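Long-range contacts in endo-xylogalacturonan hydrolase A (Aspergillus tubingensis, PDB 4C2L), which hydrolyses xylogalacturonan, the xylose-substituted galacturonan of the hairy regions of pectin, and acts only where the galacturonic acid backbone carries xylose: residues D292-Y304 with V339-I353; S364-S376 with V380-G388. All blocks are in the same frame, centred on the assembly; numbering follows the deposited sequence.

Contact 1 (D292-Y304 with V339-I353); sequences DNSDYAFQIQSCY and VVANLDCGADGTCGI
Tyr-296 and Asn-342 run alongside one another in the same direction, with ring and amide planes nearly perpendicular at 87°. Asn-342 CB sits over one face of the phenol, offset toward the rim and 4.0 Å from the Tyr-296 ring centroid, a CH-pi contact. From there ND2 of Asn-342 gives an almost straight bond (168°) to OH of Tyr-296, 3.2 Å long and in the amide plane. The amide is gripped at both ends, since Asn-342 OD1 accepts from the backbone N of Ser-387; this should fix its rotation. Val-339 CG1 touches the same ring at CE1, and Tyr-336 stacks on it.

On the face of Phe-298 and Ile-300 the contact is apolar. CD2 of Leu-343 reaches the edge of the Phe-298 ring in its plane, 3.6 Å from CD2 of Phe-298. Beyond CG1 of Ile-300, CD1 lies 3.7 Å from Cys-345 SG, of the disulfide to Cys-351, and meets Ile-353 CD1 tip to tip. Ser-302 closes the far end: OG, turned by chi1 59° to lie between the backbone N and the carbonyl carbon, donates to Asp-344 O at 2.7 Å, tilted from the carbonyl plane.

Between the two faces run parallel-strand bonds, among them Ile-300 N to Asn-342 O (2.8 Å) and Asp-344 N to Ile-300 O (3.0 Å). Stacking of successive parallel strands, with aliphatic and aromatic side chains turned inward, is the hallmark of the right-handed parallel beta-helix of glycoside hydrolase family 28; here PbH1 repeats 4 and 5 meet.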
loop_
_atom_site.group_PDB
_atom_site.type_symbol
_atom_site.label_atom_id
_atom_site.label_comp_id
_atom_site.label_asym_id
_atom_site.label_seq_id
_atom_site.Cartn_x
_atom_site.Cartn_y
_atom_site.Cartn_z
ATOM N N ASP A 292 7.902 8.173 -14.551
ATOM C CA ASP A 292 8.794 9.327 -14.472
ATOM C C ASP A 292 10.004 8.954 -13.643
ATOM O O ASP A 292 9.977 9.028 -12.412
ATOM C CB ASP A 292 8.040 10.523 -13.877
ATOM C CG ASP A 292 8.928 11.747 -13.663
ATOM O OD1 ASP A 292 10.133 11.710 -14.004
ATOM O OD2 ASP A 292 8.403 12.741 -13.112
ATOM N N ASN A 293 11.067 8.527 -14.321
ATOM C CA ASN A 293 12.327 8.208 -13.669
ATOM C C ASN A 293 12.219 7.020 -12.693
ATOM O O ASN A 293 12.955 6.940 -11.718
ATOM C CB ASN A 293 12.898 9.460 -12.953
ATOM C CG ASN A 293 14.369 9.326 -12.641
ATOM O OD1 ASN A 293 15.147 8.889 -13.482
ATOM N ND2 ASN A 293 14.763 9.698 -11.423
ATOM N N SER A 294 11.302 6.094 -12.970
ATOM C CA SER A 294 11.227 4.845 -12.206
ATOM C C SER A 294 12.187 3.814 -12.799
ATOM O O SER A 294 12.472 3.860 -13.995
ATOM C CB SER A 294 9.795 4.336 -12.189
ATOM O OG SER A 294 8.988 5.235 -11.435
ATOM N N ASP A 295 12.707 2.898 -11.989
ATOM C CA ASP A 295 13.774 2.013 -12.488
ATOM C C ASP A 295 13.298 1.006 -13.543
ATOM O O ASP A 295 13.993 0.760 -14.529
ATOM C CB ASP A 295 14.512 1.316 -11.347
ATOM C CG ASP A 295 15.125 2.302 -10.358
ATOM O OD1 ASP A 295 15.570 3.394 -10.779
ATOM O OD2 ASP A 295 15.149 1.973 -9.155
ATOM N N TYR A 296 12.128 0.422 -13.325
ATOM C CA TYR A 296 11.451 -0.384 -14.335
ATOM C C TYR A 296 10.042 0.141 -14.488
ATOM O O TYR A 296 9.425 0.595 -13.516
ATOM C CB TYR A 296 11.342 -1.848 -13.892
ATOM C CG TYR A 296 12.601 -2.679 -13.908
ATOM C CD1 TYR A 296 13.431 -2.727 -15.033
ATOM C CD2 TYR A 296 12.917 -3.492 -12.821
ATOM C CE1 TYR A 296 14.568 -3.524 -15.042
ATOM C CE2 TYR A 296 14.046 -4.295 -12.825
ATOM C CZ TYR A 296 14.861 -4.307 -13.943
ATOM O OH TYR A 296 15.984 -5.106 -13.936
ATOM N N ALA A 297 9.504 0.040 -15.698
ATOM C CA ALA A 297 8.115 0.341 -15.936
ATOM C C ALA A 297 7.253 -0.807 -15.412
ATOM O O ALA A 297 6.185 -0.586 -14.848
ATOM C CB ALA A 297 7.869 0.542 -17.423
ATOM N N PHE A 298 7.703 -2.034 -15.648
ATOM C CA PHE A 298 6.969 -3.211 -15.169
ATOM C C PHE A 298 7.920 -4.326 -14.818
ATOM O O PHE A 298 8.971 -4.495 -15.460
ATOM C CB PHE A 298 5.943 -3.687 -16.206
ATOM C CG PHE A 298 4.855 -4.536 -15.616
ATOM C CD1 PHE A 298 3.747 -3.943 -15.018
ATOM C CD2 PHE A 298 4.947 -5.925 -15.620
ATOM C CE1 PHE A 298 2.743 -4.719 -14.445
ATOM C CE2 PHE A 298 3.938 -6.707 -15.059
ATOM C CZ PHE A 298 2.842 -6.101 -14.459
ATOM N N GLN A 299 7.566 -5.112 -13.804
ATOM C CA GLN A 299 8.448 -6.177 -13.393
ATOM C C GLN A 299 7.640 -7.368 -12.927
ATOM O O GLN A 299 6.632 -7.205 -12.243
ATOM C CB GLN A 299 9.390 -5.694 -12.282
ATOM C CG GLN A 299 10.386 -6.741 -11.825
ATOM C CD GLN A 299 11.381 -6.222 -10.812
ATOM O OE1 GLN A 299 11.212 -5.131 -10.250
ATOM N NE2 GLN A 299 12.420 -7.014 -10.546
ATOM N N ILE A 300 8.069 -8.558 -13.337
ATOM C CA ILE A 300 7.545 -9.775 -12.759
ATOM C C ILE A 300 8.695 -10.491 -12.083
ATOM O O ILE A 300 9.734 -10.777 -12.717
ATOM C CB ILE A 300 6.894 -10.695 -13.809
ATOM C CG1 ILE A 300 5.669 -10.005 -14.442
ATOM C CG2 ILE A 300 6.485 -12.013 -13.153
ATOM C CD1 ILE A 300 5.092 -10.772 -15.619
ATOM N N GLN A 301 8.499 -10.781 -10.800
ATOM C CA GLN A 301 9.448 -11.544 -10.018
ATOM C C GLN A 301 8.819 -12.869 -9.669
ATOM O O GLN A 301 7.714 -12.907 -9.125
ATOM C CB GLN A 301 9.822 -10.789 -8.733
ATOM C CG GLN A 301 10.676 -9.554 -8.982
ATOM C CD GLN A 301 10.747 -8.669 -7.751
ATOM O OE1 GLN A 301 11.566 -8.898 -6.859
ATOM N NE2 GLN A 301 9.880 -7.675 -7.686
ATOM N N SER A 302 9.516 -13.960 -9.997
ATOM C CA SER A 302 9.027 -15.302 -9.702
ATOM C C SER A 302 9.973 -16.040 -8.753
ATOM O O SER A 302 9.715 -17.186 -8.369
ATOM C CB SER A 302 8.882 -16.104 -10.993
ATOM O OG SER A 302 10.126 -16.184 -11.666
ATOM N N CYS A 303 11.060 -15.376 -8.385
ATOM C CA CYS A 303 12.062 -15.950 -7.481
ATOM C C CYS A 303 12.161 -15.065 -6.229
ATOM O O CYS A 303 13.239 -14.890 -5.647
ATOM C CB CYS A 303 13.409 -16.058 -8.208
ATOM S SG CYS A 303 14.659 -17.069 -7.366
ATOM N N TYR A 304 11.028 -14.501 -5.819
ATOM C CA TYR A 304 11.022 -13.589 -4.684
ATOM C C TYR A 304 11.474 -14.286 -3.405
ATOM O O TYR A 304 11.002 -15.380 -3.087
ATOM C CB TYR A 304 9.645 -12.972 -4.479
ATOM C CG TYR A 304 9.657 -11.875 -3.446
ATOM C CD1 TYR A 304 10.163 -10.612 -3.755
ATOM C CD2 TYR A 304 9.173 -12.104 -2.159
ATOM C CE1 TYR A 304 10.181 -9.604 -2.807
ATOM C CE2 TYR A 304 9.182 -11.101 -1.199
ATOM C CZ TYR A 304 9.684 -9.856 -1.536
ATOM O OH TYR A 304 9.689 -8.858 -0.588
ATOM N N VAL A 339 17.195 -1.474 -20.348
ATOM C CA VAL A 339 16.067 -2.315 -19.945
ATOM C C VAL A 339 14.999 -1.473 -19.243
ATOM O O VAL A 339 15.303 -0.779 -18.269
ATOM C CB VAL A 339 16.539 -3.470 -19.031
ATOM C CG1 VAL A 339 15.363 -4.348 -18.616
ATOM C CG2 VAL A 339 17.604 -4.305 -19.741
ATOM N N VAL A 340 13.767 -1.540 -19.742
ATOM C CA VAL A 340 12.640 -0.796 -19.151
ATOM C C VAL A 340 11.653 -1.715 -18.419
ATOM O O VAL A 340 10.764 -1.238 -17.703
ATOM C CB VAL A 340 11.889 0.036 -20.208
ATOM C CG1 VAL A 340 12.837 1.034 -20.875
ATOM C CG2 VAL A 340 11.234 -0.868 -21.253
ATOM N N ALA A 341 11.803 -3.023 -18.613
ATOM C CA ALA A 341 10.935 -4.010 -17.947
ATOM C C ALA A 341 11.653 -5.341 -17.808
ATOM O O ALA A 341 12.418 -5.722 -18.684
ATOM C CB ALA A 341 9.633 -4.183 -18.718
ATOM N N ASN A 342 11.392 -6.049 -16.710
ATOM C CA ASN A 342 12.018 -7.338 -16.443
ATOM C C ASN A 342 10.902 -8.317 -16.102
ATOM O O ASN A 342 10.371 -8.308 -14.988
ATOM C CB ASN A 342 13.013 -7.218 -15.278
ATOM C CG ASN A 342 13.975 -8.398 -15.193
ATOM O OD1 ASN A 342 13.673 -9.509 -15.640
ATOM N ND2 ASN A 342 15.150 -8.158 -14.620
ATOM N N LEU A 343 10.523 -9.137 -17.075
ATOM C CA LEU A 343 9.370 -10.022 -16.927
ATOM C C LEU A 343 9.886 -11.431 -16.727
ATOM O O LEU A 343 10.008 -12.213 -17.685
ATOM C CB LEU A 343 8.455 -9.930 -18.154
ATOM C CG LEU A 343 8.070 -8.540 -18.676
ATOM C CD1 LEU A 343 7.149 -8.616 -19.887
ATOM C CD2 LEU A 343 7.431 -7.697 -17.579
ATOM N N ASP A 344 10.227 -11.743 -15.479
ATOM C CA ASP A 344 10.774 -13.044 -15.155
ATOM C C ASP A 344 9.677 -14.008 -14.676
ATOM O O ASP A 344 9.581 -14.308 -13.482
ATOM C CB ASP A 344 11.898 -12.931 -14.112
ATOM C CG ASP A 344 12.772 -14.178 -14.068
ATOM O OD1 ASP A 344 13.082 -14.721 -15.152
ATOM O OD2 ASP A 344 13.153 -14.619 -12.965
ATOM N N CYS A 345 8.853 -14.493 -15.604
ATOM C CA CYS A 345 7.821 -15.467 -15.227
ATOM C C CYS A 345 8.450 -16.807 -14.822
ATOM O O CYS A 345 9.537 -17.144 -15.287
ATOM C CB CYS A 345 6.798 -15.660 -16.348
ATOM S SG CYS A 345 5.478 -14.420 -16.257
ATOM N N GLY A 346 7.756 -17.546 -13.959
ATOM C CA GLY A 346 8.264 -18.812 -13.439
ATOM C C GLY A 346 8.276 -19.894 -14.507
ATOM O O GLY A 346 7.463 -19.882 -15.424
ATOM N N ALA A 347 9.215 -20.821 -14.386
ATOM C CA ALA A 347 9.394 -21.866 -15.396
ATOM C C ALA A 347 8.210 -22.812 -15.487
ATOM O O ALA A 347 7.914 -23.328 -16.567
ATOM C CB ALA A 347 10.670 -22.649 -15.122
ATOM N N ASP A 348 7.540 -23.049 -14.363
ATOM C CA ASP A 348 6.411 -23.975 -14.319
ATOM C C ASP A 348 5.066 -23.287 -14.174
ATOM O O ASP A 348 4.065 -23.930 -13.855
ATOM C CB ASP A 348 6.574 -24.954 -13.156
ATOM C CG ASP A 348 7.719 -25.918 -13.361
ATOM O OD1 ASP A 348 8.396 -25.834 -14.411
ATOM O OD2 ASP A 348 7.938 -26.750 -12.459
ATOM N N GLY A 349 5.031 -21.981 -14.406
ATOM C CA GLY A 349 3.798 -21.253 -14.189
ATOM C C GLY A 349 3.084 -20.874 -15.467
ATOM O O GLY A 349 3.497 -21.252 -16.578
ATOM N N THR A 350 2.009 -20.125 -15.301
ATOM C CA THR A 350 1.293 -19.532 -16.412
ATOM C C THR A 350 1.577 -18.044 -16.372
ATOM O O THR A 350 1.475 -17.419 -15.315
ATOM C CB THR A 350 -0.215 -19.795 -16.268
ATOM O OG1 THR A 350 -0.426 -21.206 -16.077
ATOM C CG2 THR A 350 -0.968 -19.356 -17.501
ATOM N N CYS A 351 1.922 -17.485 -17.527
ATOM C CA CYS A 351 2.358 -16.094 -17.619
ATOM C C CYS A 351 1.417 -15.343 -18.551
ATOM O O CYS A 351 1.827 -14.839 -19.600
ATOM C CB CYS A 351 3.800 -16.061 -18.132
ATOM S SG CYS A 351 4.605 -14.436 -18.090
ATOM N N GLY A 352 0.147 -15.271 -18.165
ATOM C CA GLY A 352 -0.892 -14.765 -19.042
ATOM C C GLY A 352 -0.937 -13.248 -19.025
ATOM O O GLY A 352 -1.903 -12.657 -18.548
ATOM N N ILE A 353 0.106 -12.631 -19.563
ATOM C CA ILE A 353 0.185 -11.169 -19.608
ATOM C C ILE A 353 0.141 -10.654 -21.040
ATOM O O ILE A 353 0.765 -11.231 -21.938
ATOM C CB ILE A 353 1.394 -10.618 -18.800
ATOM C CG1 ILE A 353 1.486 -9.084 -18.905
ATOM C CG2 ILE A 353 2.695 -11.308 -19.165
ATOM C CD1 ILE A 353 2.484 -8.468 -17.935
#

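Contact 2 (S364-S376 with V380-G388); sequences SGKSEVLCANTPS and VTCTSGASG
Cys-371 and Cys-382 are joined covalently, SG to SG at 2.1 Å with a chi3 of -70°, and this disulfide ties strand 368-372 to the chain at the start of the short, weakly bonded last strand, about 383-384. SG stands beside the backbone N in both cysteines (chi1 -59° and -79°), which lets the two sulfurs meet. OG1 of Thr-374 lies 3.5 Å from Cys-382 SG.

Glu-368 and Thr-383 cross at about a right angle: CG of the glutamate, anti to its backbone N, lies 3.4 Å from Thr-383 OG1, while OE2 comes near the CG2 methyl. Val-369 and Val-380 likewise cross at about a right angle, both methyls of Val-369 standing about equally far from Val-380 CG2. The two branches of Leu-370 divide between successive carbonyl oxygens, CD1 near Gly-385 O and CD2 near Ser-384 O. The Ala-386 methyl presses on the backbone at Cys-371 C (3.4 Å) and faces the CB atoms of Leu-370 and Ala-372.

Two backbone bonds set the parallel pairing, Thr-383 N to Val-369 O and Cys-371 N to Thr-383 O, each 2.8 Å. Waters add bridges: one accepts from Val-369 N, donates to Thr-381 O and accepts from Thr-383 OG1, so the Thr-383 hydroxyl is the donor in that bond. Another donates to both Ser-367 O and Thr-381 O, and a third accepts from Gly-385 N and donates to Cys-371 O at 2.7 Å.

Strand 383-384 is the outermost of its parallel sheet within the chain. Its neighbour 368-372 pairs on the other side with 339-344, onto which Leu-370, Ala-372 and Ala-386 pack, while Val-380 and Thr-374 turn to strand 350-358.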
loop_
_atom_site.group_PDB
_atom_site.type_symbol
_atom_site.label_atom_id
_atom_site.label_comp_id
_atom_site.label_asym_id
_atom_site.label_seq_id
_atom_site.Cartn_x
_atom_site.Cartn_y
_atom_site.Cartn_z
ATOM N N SER A 364 18.500 6.730 -22.648
ATOM C CA SER A 364 19.190 6.563 -23.938
ATOM C C SER A 364 18.268 6.561 -25.160
ATOM O O SER A 364 18.736 6.696 -26.295
ATOM C CB SER A 364 19.967 5.252 -23.930
ATOM O OG SER A 364 19.069 4.143 -23.901
ATOM N N GLY A 365 16.968 6.380 -24.937
ATOM C CA GLY A 365 16.005 6.246 -26.027
ATOM C C GLY A 365 15.688 4.789 -26.350
ATOM O O GLY A 365 14.739 4.510 -27.076
ATOM N N LYS A 366 16.476 3.861 -25.814
ATOM C CA LYS A 366 16.228 2.430 -26.020
ATOM C C LYS A 366 15.085 1.929 -25.135
ATOM O O LYS A 366 14.660 2.641 -24.214
ATOM C CB LYS A 366 17.505 1.632 -25.785
ATOM C CG LYS A 366 18.512 1.828 -26.908
ATOM C CD LYS A 366 19.905 1.405 -26.494
ATOM C CE LYS A 366 20.876 1.587 -27.649
ATOM N NZ LYS A 366 22.187 0.952 -27.338
ATOM N N SER A 367 14.582 0.722 -25.420
ATOM C CA SER A 367 13.428 0.167 -24.688
ATOM C C SER A 367 13.408 -1.363 -24.658
ATOM O O SER A 367 12.468 -2.017 -25.134
ATOM C CB SER A 367 12.121 0.705 -25.266
ATOM O OG SER A 367 12.054 0.418 -26.654
ATOM N N GLU A 368 14.447 -1.932 -24.082
ATOM C CA GLU A 368 14.588 -3.364 -24.012
ATOM C C GLU A 368 13.686 -3.948 -22.916
ATOM O O GLU A 368 13.558 -3.381 -21.834
ATOM C CB GLU A 368 16.049 -3.666 -23.736
ATOM C CG GLU A 368 16.472 -5.112 -23.815
ATOM C CD GLU A 368 17.980 -5.249 -23.711
ATOM O OE1 GLU A 368 18.696 -4.492 -24.403
ATOM O OE2 GLU A 368 18.444 -6.102 -22.930
ATOM N N VAL A 369 13.039 -5.068 -23.227
ATOM C CA VAL A 369 12.228 -5.793 -22.251
ATOM C C VAL A 369 12.851 -7.176 -22.076
ATOM O O VAL A 369 12.907 -7.974 -23.031
ATOM C CB VAL A 369 10.753 -5.892 -22.711
ATOM C CG1 VAL A 369 9.927 -6.748 -21.748
ATOM C CG2 VAL A 369 10.137 -4.506 -22.864
ATOM N N LEU A 370 13.337 -7.460 -20.875
ATOM C CA LEU A 370 13.877 -8.775 -20.570
ATOM C C LEU A 370 12.724 -9.714 -20.254
ATOM O O LEU A 370 11.795 -9.330 -19.539
ATOM C CB LEU A 370 14.831 -8.722 -19.381
ATOM C CG LEU A 370 16.084 -7.858 -19.546
ATOM C CD1 LEU A 370 16.954 -8.064 -18.324
ATOM C CD2 LEU A 370 16.834 -8.217 -20.832
ATOM N N CYS A 371 12.776 -10.930 -20.808
ATOM C CA CYS A 371 11.686 -11.898 -20.619
ATOM C C CYS A 371 12.192 -13.298 -20.336
ATOM O O CYS A 371 13.220 -13.723 -20.879
ATOM C CB CYS A 371 10.811 -11.987 -21.866
ATOM S SG CYS A 371 10.024 -10.463 -22.419
ATOM N N ALA A 372 11.459 -14.010 -19.485
ATOM C CA ALA A 372 11.599 -15.450 -19.353
ATOM C C ALA A 372 10.196 -16.021 -19.217
ATOM O O ALA A 372 9.380 -15.490 -18.451
ATOM C CB ALA A 372 12.442 -15.808 -18.139
ATOM N N ASN A 373 9.897 -17.066 -19.996
ATOM C CA ASN A 373 8.624 -17.792 -19.879
ATOM C C ASN A 373 7.387 -16.946 -20.184
ATOM O O ASN A 373 6.313 -17.181 -19.631
ATOM C CB ASN A 373 8.505 -18.464 -18.503
ATOM C CG ASN A 373 9.656 -19.391 -18.220
ATOM O OD1 ASN A 373 9.820 -20.409 -18.908
ATOM N ND2 ASN A 373 10.474 -19.051 -17.220
ATOM N N THR A 374 7.560 -15.974 -21.076
ATOM C CA THR A 374 6.484 -15.098 -21.499
ATOM C C THR A 374 5.806 -15.683 -22.729
ATOM O O THR A 374 6.440 -16.418 -23.499
ATOM C CB THR A 374 6.997 -13.672 -21.813
ATOM O OG1 THR A 374 8.119 -13.754 -22.698
ATOM C CG2 THR A 374 7.431 -12.953 -20.520
ATOM N N PRO A 375 4.519 -15.384 -22.912
ATOM C CA PRO A 375 3.714 -16.006 -23.968
ATOM C C PRO A 375 3.968 -15.419 -25.361
ATOM O O PRO A 375 4.486 -14.311 -25.500
ATOM C CB PRO A 375 2.284 -15.688 -23.543
ATOM C CG PRO A 375 2.397 -14.412 -22.776
ATOM C CD PRO A 375 3.707 -14.493 -22.059
ATOM N N SER A 376 3.569 -16.163 -26.386
ATOM C CA SER A 376 3.767 -15.720 -27.769
ATOM C C SER A 376 2.979 -14.461 -28.115
ATOM O O SER A 376 3.333 -13.752 -29.050
ATOM C CB SER A 376 3.424 -16.857 -28.745
ATOM O OG SER A 376 2.156 -17.415 -28.425
ATOM N N VAL A 380 5.052 -7.073 -26.905
ATOM C CA VAL A 380 6.298 -6.316 -27.062
ATOM C C VAL A 380 7.426 -7.295 -27.383
ATOM O O VAL A 380 7.344 -8.478 -27.039
ATOM C CB VAL A 380 6.686 -5.492 -25.802
ATOM C CG1 VAL A 380 5.630 -4.442 -25.481
ATOM C CG2 VAL A 380 6.962 -6.387 -24.598
ATOM N N THR A 381 8.477 -6.800 -28.029
ATOM C CA THR A 381 9.640 -7.628 -28.358
ATOM C C THR A 381 10.429 -7.972 -27.101
ATOM O O THR A 381 10.696 -7.098 -26.277
ATOM C CB THR A 381 10.555 -6.936 -29.394
ATOM O OG1 THR A 381 9.767 -6.539 -30.520
ATOM C CG2 THR A 381 11.645 -7.887 -29.879
ATOM N N CYS A 382 10.780 -9.248 -26.955
ATOM C CA CYS A 382 11.515 -9.740 -25.794
ATOM C C CYS A 382 12.992 -9.891 -26.054
ATOM O O CYS A 382 13.417 -10.122 -27.193
ATOM C CB CYS A 382 10.975 -11.094 -25.326
ATOM S SG CYS A 382 9.461 -10.966 -24.353
ATOM N N THR A 383 13.756 -9.768 -24.976
ATOM C CA THR A 383 15.174 -10.067 -24.946
ATOM C C THR A 383 15.383 -11.039 -23.793
ATOM O O THR A 383 14.821 -10.862 -22.716
ATOM C CB THR A 383 15.992 -8.783 -24.717
ATOM O OG1 THR A 383 15.694 -7.851 -25.762
ATOM C CG2 THR A 383 17.494 -9.071 -24.694
ATOM N N SER A 384 16.177 -12.078 -24.017
ATOM C CA SER A 384 16.443 -13.054 -22.971
ATOM C C SER A 384 17.326 -12.446 -21.882
ATOM O O SER A 384 18.035 -11.454 -22.106
ATOM C CB SER A 384 17.125 -14.289 -23.554
ATOM O OG SER A 384 18.460 -13.977 -23.895
ATOM N N GLY A 385 17.277 -13.053 -20.706
ATOM C CA GLY A 385 18.110 -12.645 -19.593
ATOM C C GLY A 385 17.329 -12.056 -18.435
ATOM O O GLY A 385 17.921 -11.429 -17.567
ATOM N N ALA A 386 16.011 -12.253 -18.416
ATOM C CA ALA A 386 15.192 -11.843 -17.260
ATOM C C ALA A 386 15.643 -12.594 -16.013
ATOM O O ALA A 386 16.130 -13.718 -16.103
ATOM C CB ALA A 386 13.708 -12.087 -17.525
ATOM N N SER A 387 15.503 -11.971 -14.848
ATOM C CA SER A 387 15.862 -12.631 -13.594
ATOM C C SER A 387 15.058 -12.003 -12.462
ATOM O O SER A 387 14.519 -10.908 -12.627
ATOM C CB SER A 387 17.371 -12.515 -13.312
ATOM O OG SER A 387 17.742 -11.165 -13.088
ATOM N N GLY A 388 14.969 -12.702 -11.337
ATOM C CA GLY A 388 14.237 -12.198 -10.170
ATOM C C GLY A 388 12.900 -12.882 -9.947
ATOM O O GLY A 388 12.382 -12.902 -8.820
ATOM O OXT GLY A 388 12.303 -13.439 -10.880
HETATM O O HOH W 1 10.595 -4.165 -26.498
HETATM O O HOH W 2 13.351 -6.286 -25.753
HETATM O O HOH W 3 15.488 -14.935 -20.032
#

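In the fold
Both contacts reach one parallel sheet, in which strands 296-301, 339-344, 368-372 and 383-384 follow in order, and their centres lie about 9 Å apart. Strand 339-344 is the shared element: contact 1 uses it toward 296-301, while Leu-343 N and Val-340 N probably bond to Leu-370 O and Glu-368 O of contact 2. Contact 1 is buried and combines apolar packing, two side-chain hydrogen bonds and a longer run of backbone bonds. Contact 2, at the surface and the C-terminal end of the sheet, has fewer backbone bonds, supplemented by a covalent bridge and bridging waters. The C-terminal carboxylate of Gly-388 returns to contact 1, bringing OXT close to Asp-344 OD2, two like charges.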